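Local structure of copper-containing nitrite reductase (Bradyrhizobium sp. ORS 375, 6THE) at residues V86-A91 against I111-L116. The protein catalyses the one-electron reduction of nitrite to nitric oxide, probably at its type 2 copper, as the core of a heme-cupredoxin-copper nitrite reductase. Sequence-based numbering, arbitrary orientation.
Sequences VDFHAA and ITWKAL. With CU (copper (II) ion), chain C.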
loop_
_atom_site.group_PDB
_atom_site.type_symbol
_atom_site.label_atom_id
_atom_site.label_comp_id
_atom_site.label_asym_id
_atom_site.label_seq_id
_atom_site.Cartn_x
_atom_site.Cartn_y
_atom_site.Cartn_z
ATOM N N VAL A 86 -2.692 16.736 -20.299
ATOM C CA VAL A 86 -2.550 15.296 -20.147
ATOM C C VAL A 86 -1.105 14.958 -19.781
ATOM O O VAL A 86 -0.165 15.380 -20.454
ATOM C CB VAL A 86 -3.059 14.517 -21.380
ATOM C CG1 VAL A 86 -2.367 14.927 -22.672
ATOM C CG2 VAL A 86 -2.992 13.010 -21.180
ATOM N N ASP A 87 -0.958 14.193 -18.692
ATOM C CA ASP A 87 0.326 13.759 -18.169
ATOM C C ASP A 87 0.447 12.251 -18.369
ATOM O O ASP A 87 -0.310 11.482 -17.780
ATOM C CB ASP A 87 0.476 14.173 -16.700
ATOM C CG ASP A 87 1.662 13.566 -15.965
ATOM O OD1 ASP A 87 2.524 12.950 -16.626
ATOM O OD2 ASP A 87 1.716 13.717 -14.729
ATOM N N PHE A 88 1.410 11.847 -19.205
ATOM C CA PHE A 88 1.670 10.441 -19.473
ATOM C C PHE A 88 2.790 9.950 -18.561
ATOM O O PHE A 88 3.842 10.581 -18.464
ATOM C CB PHE A 88 2.021 10.225 -20.948
ATOM C CG PHE A 88 0.943 10.612 -21.928
ATOM C CD1 PHE A 88 -0.085 9.733 -22.240
ATOM C CD2 PHE A 88 0.958 11.853 -22.548
ATOM C CE1 PHE A 88 -1.076 10.089 -23.142
ATOM C CE2 PHE A 88 -0.033 12.208 -23.453
ATOM C CZ PHE A 88 -1.047 11.325 -23.749
ATOM N N HIS A 89 2.545 8.812 -17.899
ATOM C CA HIS A 89 3.525 8.189 -17.023
ATOM C C HIS A 89 4.535 7.398 -17.850
ATOM O O HIS A 89 5.563 6.968 -17.330
ATOM C CB HIS A 89 2.826 7.306 -15.979
ATOM C CG HIS A 89 2.185 8.059 -14.860
ATOM N ND1 HIS A 89 2.182 7.584 -13.564
ATOM C CD2 HIS A 89 1.530 9.241 -14.831
ATOM C CE1 HIS A 89 1.548 8.435 -12.785
ATOM N NE2 HIS A 89 1.140 9.464 -13.538
ATOM N N ALA A 90 4.228 7.216 -19.139
ATOM C CA ALA A 90 5.091 6.497 -20.062
ATOM C C ALA A 90 6.097 7.454 -20.696
ATOM O O ALA A 90 7.016 7.021 -21.389
ATOM C CB ALA A 90 4.251 5.810 -21.111
ATOM N N ALA A 91 5.915 8.756 -20.438
ATOM C CA ALA A 91 6.673 9.798 -21.112
ATOM C C ALA A 91 7.823 10.287 -20.234
ATOM O O ALA A 91 7.665 10.462 -19.027
ATOM C CB ALA A 91 5.753 10.932 -21.495
ATOM N N ILE A 111 2.411 17.544 -29.113
ATOM C CA ILE A 111 3.798 17.207 -28.825
ATOM C C ILE A 111 4.058 15.778 -29.297
ATOM O O ILE A 111 3.119 15.024 -29.551
ATOM C CB ILE A 111 4.121 17.364 -27.323
ATOM C CG1 ILE A 111 3.169 16.549 -26.443
ATOM C CG2 ILE A 111 4.162 18.831 -26.914
ATOM C CD1 ILE A 111 3.821 15.928 -25.230
ATOM N N THR A 112 5.344 15.421 -29.408
ATOM C CA THR A 112 5.750 14.050 -29.679
ATOM C C THR A 112 6.695 13.578 -28.578
ATOM O O THR A 112 7.594 14.311 -28.171
ATOM C CB THR A 112 6.393 13.900 -31.065
ATOM O OG1 THR A 112 7.541 14.748 -31.133
ATOM C CG2 THR A 112 5.447 14.219 -32.203
ATOM N N TRP A 113 6.468 12.348 -28.104
ATOM C CA TRP A 113 7.348 11.700 -27.144
ATOM C C TRP A 113 7.558 10.241 -27.541
ATOM O O TRP A 113 6.698 9.637 -28.178
ATOM C CB TRP A 113 6.808 11.838 -25.713
ATOM C CG TRP A 113 5.459 11.223 -25.495
ATOM C CD1 TRP A 113 4.246 11.825 -25.670
ATOM C CD2 TRP A 113 5.180 9.883 -25.049
ATOM N NE1 TRP A 113 3.234 10.953 -25.370
ATOM C CE2 TRP A 113 3.775 9.755 -24.986
ATOM C CE3 TRP A 113 5.973 8.782 -24.702
ATOM C CZ2 TRP A 113 3.152 8.571 -24.589
ATOM C CZ3 TRP A 113 5.357 7.612 -24.310
ATOM C CH2 TRP A 113 3.965 7.511 -24.256
ATOM N N LYS A 114 8.715 9.690 -27.155
ATOM C CA LYS A 114 9.070 8.320 -27.487
ATOM C C LYS A 114 8.925 7.442 -26.247
ATOM O O LYS A 114 9.387 7.804 -25.166
ATOM C CB LYS A 114 10.491 8.258 -28.056
ATOM C CG LYS A 114 10.871 6.939 -28.717
ATOM C CD LYS A 114 12.290 6.908 -29.244
ATOM C CE LYS A 114 12.648 5.584 -29.886
ATOM N NZ LYS A 114 14.027 5.587 -30.429
ATOM N N ALA A 115 8.273 6.287 -26.428
ATOM C CA ALA A 115 8.111 5.301 -25.372
ATOM C C ALA A 115 9.378 4.454 -25.273
ATOM O O ALA A 115 9.796 3.839 -26.254
ATOM C CB ALA A 115 6.889 4.456 -25.639
ATOM N N LEU A 116 9.976 4.433 -24.077
ATOM C CA LEU A 116 11.264 3.792 -23.864
ATOM C C LEU A 116 11.119 2.618 -22.898
ATOM O O LEU A 116 11.932 1.696 -22.918
ATOM C CB LEU A 116 12.255 4.828 -23.321
ATOM C CG LEU A 116 12.747 5.870 -24.324
ATOM C CD1 LEU A 116 13.241 7.119 -23.610
ATOM C CD2 LEU A 116 13.838 5.300 -25.220
HETATM CU CU CU C . 0.705 11.261 -12.529
HETATM O O HOH W 1 1.898 12.837 -12.169
HETATM O O HOH W 2 7.383 4.100 -22.242
HETATM O O HOH W 3 9.526 6.968 -22.438
#
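Trp-113 reaches from strand 108-114 across the interior of a cupredoxin-type beta sandwich to Phe-88 of strand 87-88 and to Ala-90 and Ala-91 in the loop that follows, joining the two sheets of the sandwich. The contacts are mainly van der Waals, with no hydrogen bond across them, and a large flat ring suits Trp-113 because three residues share it. The indole NE1 lies over one face of the Phe-88 ring, 3.7 Å from CD2; with the planes inclined at 35°, the two rings meet obliquely. Trp-113 gets there because CG sits between its backbone N and carbonyl carbon (chi1 61°). Ala-91 makes a CH-pi contact, its CB 4.0 Å from the centroid of the six-membered ring and over the face, while the CB of Ala-90 meets CH2 at the far end of the indole at 3.6 Å. Small methyls suit both places: they let the backbone of 90-91 come close to the indole. Were Trp-113 replaced by an alanine, a gap would probably open between the sheets, and Phe-88 and both methyls would lose their shared partner.

His-89 points away from the indole to the type 2 copper, in this family the place of nitrite reduction. Its NE2 binds the metal at 2.1 Å, together with His-124 of the same chain and His-281 of the second subunit. Asp-87 OD2 accepts a hydrogen bond from the copper-bound water.

Two further waters bridge the backbones near Ala-90 and Ala-115, where the segments' CA atoms come nearest. One donates to both Ala-90 O, at 2.7 Å, and Lys-114 O, at 2.9 Å, and accepts a weak bond from Leu-116 N.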